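Local coordinates for SIRV1 hypothetical protein ORF119 (Sulfolobus islandicus rudivirus 1 variant xx, PDB 2X3G) that probably acts as a Rep-type HUH endonuclease that nicks DNA to initiate replication of the viral genome, at residues A[38-43]-A[73-78]; A[66-71]-A[100-105]. All blocks are in the same frame, centred on the assembly; numbering follows the deposited sequence.

Contact 1 and contact 2 lie in the same alpha+beta domain, with centres about 16 Å apart, on the two faces of one antiparallel sheet. The order of 15-22, 30-44, 49-55, 64-71, 77-82 and 89-94 is the βαββαβ pattern of a ferredoxin-like fold. Contact 1 joins its two helices, where the chain enters 77-82, whereas contact 2 packs the added helix 99-109 against strand 64-71. Their segments alternate along the chain (38-43, 66-71, 73-78, 100-105). On the face of helix 30-44 the contacts touch at I41 CG2 and V69 CG1, 3.9 Å apart; the neighbouring L68 points to the other face. Contact 2 thus lies on the strand and helix that carry the probable HUH histidines and nucleophilic tyrosine.

Contact 1 of 2, residues A[38-43]-A[73-78]; sequences RSYIYN and KKLDYS
L75 sets its CD2 methyl against two residues of helix 30-44, I41 and Y40, the tightly packed half of the contact. I41 CD1 meets L75 CD2 at 3.5 Å, the two side chains crossing at about a right angle. The I41 torsions explain this approach: CG1 stands beside the backbone N (chi1 -66°) and a second bend at chi2 carries CD1 on toward the leucine. Branched aliphatic residues suit both places, where each must fill a buried corner. The same L75 methyl lies 3.7 Å from Y40 OH, approaching the phenol obliquely.

Toward solvent the fit changes character. The Y40 hydroxyl comes within 3.5 Å of D76 O without bonding to it, and a water makes the polar link. This water lies 3.2 Å from Y40 OH and accepts from D76 N at 2.9 Å, tying the exposed turn to the helix. Tyrosine serves well at such a border: its ring stacks with H83 and its hydroxyl faces water.

The exposed D76 is the N-cap of helix 77-82. Its OD1 accepts from S78 OG at 2.7 Å, on the syn side though 34° out of the carboxylate plane, and takes a weaker bond from S78 N. A short acidic side chain is apt here, since it can reach an amide of the first turn and its negative charge is probably stabilised by the helix dipole's positive end. Just upstream, L75 N bonds to Y17 OH of strand 15-22 and K73 O to H44 NE2 at the end of helix 30-44. Held by L75 and by Y40, which also touches R79 and V80, the N-capped start of helix 77-82 packs beside helix 30-44, the pairing of helices on one sheet face found in a ferredoxin-like βαββαβ fold.

Contact 2 of 2, residues A[66-71]-A[100-105]; sequences HILVFT and SDIKNV
L68 divides its two methyls between I102 and V105 of helix 99-109, forming helix-on-sheet packing beside a ferredoxin-like core. CD1 meets I102 CD1 at 4.1 Å, and the other branch, CD2, faces V105 CG1. Both pairings are oblique and purely apolar. Leucine is well suited to this point on the strand, since its fork reaches two residues three apart on the helix.

Around this first shell, V6 of helix 2-10 touches both L68 and I102, while L7 and H10 close further on I102. T16, F18 and F51 flank L68 from the adjoining strands. Backbone bonds of L68 with F51, and of I67 and V69 with I19 and Y17, hold the strand in place, and F70 sets its ring edge-to-face with F9.

At the strand's start, the rings of H66 and H64 meet, and H66 also meets Y108 of helix 99-109, an arrangement consistent with the HUH motif and tyrosine of Rep nucleases. The helix brings I102 to the leucine with CG1 anti to the backbone N (chi1 -167°), and V105 CG1 reaches L68 CD2 at 4.0 Å.

Contact 1 of 2, residues A[38-43]-A[73-78]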
# COMPACT_ATOMS: atom_id res chain seq x y z
N ARG A 38 -14.04 -13.62 -7.97
CA ARG A 38 -13.91 -13.14 -9.34
C ARG A 38 -14.58 -14.10 -10.31
O ARG A 38 -15.20 -13.66 -11.30
CB ARG A 38 -12.44 -12.96 -9.74
CG ARG A 38 -11.90 -11.58 -9.43
CD ARG A 38 -10.50 -11.37 -10.03
NE ARG A 38 -10.16 -9.94 -9.94
CZ ARG A 38 -9.61 -9.37 -8.88
NH1 ARG A 38 -9.30 -10.09 -7.81
NH2 ARG A 38 -9.38 -8.06 -8.90
N SER A 39 -14.44 -15.39 -10.02
CA SER A 39 -15.04 -16.45 -10.84
C SER A 39 -16.59 -16.43 -10.79
O SER A 39 -17.25 -16.59 -11.82
CB SER A 39 -14.48 -17.80 -10.43
OG SER A 39 -13.09 -17.90 -10.77
N TYR A 40 -17.14 -16.24 -9.61
CA TYR A 40 -18.57 -15.98 -9.45
C TYR A 40 -19.03 -14.76 -10.28
O TYR A 40 -20.01 -14.83 -11.00
CB TYR A 40 -18.91 -15.83 -7.95
CG TYR A 40 -20.01 -14.87 -7.64
CD1 TYR A 40 -19.73 -13.67 -6.99
CD2 TYR A 40 -21.32 -15.14 -7.99
CE1 TYR A 40 -20.73 -12.76 -6.70
CE2 TYR A 40 -22.34 -14.22 -7.72
CZ TYR A 40 -22.02 -13.02 -7.08
OH TYR A 40 -22.99 -12.09 -6.77
N ILE A 41 -18.32 -13.65 -10.20
CA ILE A 41 -18.69 -12.46 -10.98
C ILE A 41 -18.53 -12.70 -12.49
O ILE A 41 -19.39 -12.30 -13.30
CB ILE A 41 -17.85 -11.23 -10.53
CG1 ILE A 41 -18.20 -10.84 -9.07
CG2 ILE A 41 -18.05 -10.05 -11.49
CD1 ILE A 41 -19.59 -10.30 -8.86
N TYR A 42 -17.46 -13.38 -12.87
CA TYR A 42 -17.29 -13.82 -14.26
C TYR A 42 -18.46 -14.67 -14.77
O TYR A 42 -18.93 -14.44 -15.88
CB TYR A 42 -16.00 -14.60 -14.44
CG TYR A 42 -15.76 -14.96 -15.87
CD1 TYR A 42 -15.20 -14.05 -16.76
CD2 TYR A 42 -16.10 -16.21 -16.35
CE1 TYR A 42 -14.98 -14.39 -18.09
CE2 TYR A 42 -15.89 -16.56 -17.67
CZ TYR A 42 -15.34 -15.64 -18.53
OH TYR A 42 -15.14 -16.02 -19.84
N ASN A 43 -18.93 -15.62 -13.97
CA ASN A 43 -20.09 -16.42 -14.34
C ASN A 43 -21.39 -15.59 -14.38
O ASN A 43 -22.27 -15.85 -15.19
CB ASN A 43 -20.22 -17.65 -13.43
CG ASN A 43 -19.14 -18.70 -13.70
OD1 ASN A 43 -18.41 -18.62 -14.69
ND2 ASN A 43 -19.07 -19.72 -12.84
N LYS A 73 -25.14 -6.35 -15.39
CA LYS A 73 -26.24 -7.12 -14.83
C LYS A 73 -26.27 -6.92 -13.34
O LYS A 73 -25.25 -7.10 -12.69
CB LYS A 73 -26.04 -8.60 -15.14
CG LYS A 73 -27.15 -9.48 -14.61
CD LYS A 73 -27.07 -10.91 -15.15
CE LYS A 73 -28.06 -11.84 -14.45
NZ LYS A 73 -29.39 -11.22 -14.20
N LYS A 74 -27.43 -6.59 -12.79
CA LYS A 74 -27.54 -6.33 -11.35
C LYS A 74 -27.07 -7.52 -10.56
O LYS A 74 -27.41 -8.66 -10.89
CB LYS A 74 -28.98 -6.04 -10.94
CG LYS A 74 -29.37 -4.59 -10.99
CD LYS A 74 -30.85 -4.44 -10.71
CE LYS A 74 -31.27 -2.99 -10.84
NZ LYS A 74 -32.74 -2.82 -10.69
N LEU A 75 -26.31 -7.24 -9.51
CA LEU A 75 -25.79 -8.26 -8.62
C LEU A 75 -26.88 -8.72 -7.68
O LEU A 75 -27.68 -7.90 -7.21
CB LEU A 75 -24.62 -7.72 -7.77
CG LEU A 75 -23.19 -7.73 -8.30
CD1 LEU A 75 -22.27 -7.42 -7.13
CD2 LEU A 75 -22.88 -9.08 -8.94
N ASP A 76 -26.93 -10.03 -7.44
CA ASP A 76 -27.67 -10.62 -6.31
C ASP A 76 -26.79 -10.51 -5.07
O ASP A 76 -25.86 -11.28 -4.89
CB ASP A 76 -28.05 -12.07 -6.60
CG ASP A 76 -28.73 -12.75 -5.43
OD1 ASP A 76 -28.79 -12.19 -4.32
OD2 ASP A 76 -29.22 -13.88 -5.61
N TYR A 77 -27.10 -9.52 -4.23
CA TYR A 77 -26.30 -9.21 -3.06
C TYR A 77 -26.08 -10.39 -2.09
O TYR A 77 -25.04 -10.48 -1.47
CB TYR A 77 -26.92 -8.05 -2.30
CG TYR A 77 -26.91 -6.71 -3.02
CD1 TYR A 77 -26.12 -6.48 -4.14
CD2 TYR A 77 -27.69 -5.66 -2.57
CE1 TYR A 77 -26.12 -5.26 -4.78
CE2 TYR A 77 -27.69 -4.44 -3.18
CZ TYR A 77 -26.92 -4.24 -4.29
OH TYR A 77 -26.92 -2.99 -4.88
N SER A 78 -27.06 -11.29 -1.97
CA SER A 78 -26.91 -12.47 -1.10
C SER A 78 -25.76 -13.37 -1.54
O SER A 78 -25.14 -14.05 -0.72
CB SER A 78 -28.21 -13.27 -1.03
OG SER A 78 -28.50 -13.93 -2.25
O HOH W 1 -25.32 -11.86 -9.00

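Contact 2 of 2, residues A[66-71]-A[100-105]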
# COMPACT_ATOMS: atom_id res chain seq x y z
N HIS A 66 -11.55 -4.02 -0.19
CA HIS A 66 -12.41 -3.12 -0.97
C HIS A 66 -12.44 -3.66 -2.38
O HIS A 66 -11.41 -4.04 -2.92
CB HIS A 66 -11.90 -1.68 -0.99
CG HIS A 66 -11.81 -1.04 0.35
ND1 HIS A 66 -12.92 -0.71 1.10
CD2 HIS A 66 -10.73 -0.66 1.08
CE1 HIS A 66 -12.53 -0.16 2.24
NE2 HIS A 66 -11.21 -0.12 2.25
N ILE A 67 -13.62 -3.68 -2.98
CA ILE A 67 -13.81 -4.26 -4.28
C ILE A 67 -14.70 -3.36 -5.12
O ILE A 67 -15.76 -2.96 -4.66
CB ILE A 67 -14.44 -5.66 -4.16
CG1 ILE A 67 -13.58 -6.59 -3.30
CG2 ILE A 67 -14.61 -6.31 -5.53
CD1 ILE A 67 -14.08 -8.03 -3.30
N LEU A 68 -14.27 -3.04 -6.34
CA LEU A 68 -15.17 -2.50 -7.36
C LEU A 68 -15.52 -3.57 -8.37
O LEU A 68 -14.65 -4.25 -8.90
CB LEU A 68 -14.54 -1.34 -8.14
CG LEU A 68 -14.45 -0.02 -7.45
CD1 LEU A 68 -13.72 0.94 -8.39
CD2 LEU A 68 -15.82 0.51 -7.09
N VAL A 69 -16.81 -3.71 -8.60
CA VAL A 69 -17.33 -4.65 -9.60
C VAL A 69 -18.03 -3.79 -10.66
O VAL A 69 -18.93 -3.03 -10.36
CB VAL A 69 -18.30 -5.66 -8.97
CG1 VAL A 69 -19.00 -6.51 -10.05
CG2 VAL A 69 -17.58 -6.58 -7.95
N PHE A 70 -17.55 -3.90 -11.89
CA PHE A 70 -18.19 -3.30 -13.05
C PHE A 70 -18.92 -4.38 -13.84
O PHE A 70 -18.31 -5.33 -14.28
CB PHE A 70 -17.12 -2.70 -13.93
CG PHE A 70 -16.24 -1.75 -13.21
CD1 PHE A 70 -15.01 -2.18 -12.68
CD2 PHE A 70 -16.61 -0.42 -13.04
CE1 PHE A 70 -14.18 -1.29 -12.02
CE2 PHE A 70 -15.78 0.46 -12.41
CZ PHE A 70 -14.56 0.03 -11.88
N THR A 71 -20.22 -4.18 -14.05
CA THR A 71 -21.07 -5.21 -14.63
C THR A 71 -22.32 -4.57 -15.25
O THR A 71 -22.75 -3.49 -14.85
CB THR A 71 -21.48 -6.25 -13.56
OG1 THR A 71 -22.21 -7.32 -14.15
CG2 THR A 71 -22.33 -5.64 -12.44
N SER A 100 -16.37 12.73 -9.89
CA SER A 100 -16.01 13.01 -8.51
C SER A 100 -16.25 11.82 -7.60
O SER A 100 -15.41 11.51 -6.76
CB SER A 100 -16.79 14.21 -7.98
OG SER A 100 -16.55 14.36 -6.59
N ASP A 101 -17.37 11.13 -7.79
CA ASP A 101 -17.72 10.02 -6.92
C ASP A 101 -16.78 8.84 -7.13
O ASP A 101 -16.31 8.28 -6.15
CB ASP A 101 -19.15 9.57 -7.12
CG ASP A 101 -20.15 10.50 -6.49
OD1 ASP A 101 -19.78 11.32 -5.62
OD2 ASP A 101 -21.31 10.44 -6.90
N ILE A 102 -16.52 8.46 -8.37
CA ILE A 102 -15.66 7.30 -8.63
C ILE A 102 -14.21 7.59 -8.21
O ILE A 102 -13.56 6.73 -7.62
CB ILE A 102 -15.78 6.74 -10.10
CG1 ILE A 102 -15.11 5.35 -10.19
CG2 ILE A 102 -15.22 7.69 -11.14
CD1 ILE A 102 -15.81 4.31 -9.31
N LYS A 103 -13.73 8.81 -8.48
CA LYS A 103 -12.41 9.20 -8.03
C LYS A 103 -12.27 9.22 -6.53
O LYS A 103 -11.24 8.85 -6.01
CB LYS A 103 -12.02 10.55 -8.61
CG LYS A 103 -11.75 10.49 -10.09
CD LYS A 103 -11.20 11.81 -10.57
CE LYS A 103 -10.73 11.69 -12.01
NZ LYS A 103 -10.19 12.97 -12.50
N ASN A 104 -13.30 9.67 -5.81
CA ASN A 104 -13.24 9.65 -4.34
C ASN A 104 -13.23 8.21 -3.80
O ASN A 104 -12.56 7.90 -2.79
CB ASN A 104 -14.40 10.46 -3.74
CG ASN A 104 -14.16 11.95 -3.79
OD1 ASN A 104 -13.02 12.43 -3.71
ND2 ASN A 104 -15.25 12.71 -3.89
N VAL A 105 -13.95 7.33 -4.48
CA VAL A 105 -13.97 5.91 -4.11
C VAL A 105 -12.58 5.30 -4.37
O VAL A 105 -12.01 4.68 -3.50
CB VAL A 105 -15.07 5.10 -4.85
CG1 VAL A 105 -14.83 3.64 -4.74
CG2 VAL A 105 -16.47 5.44 -4.31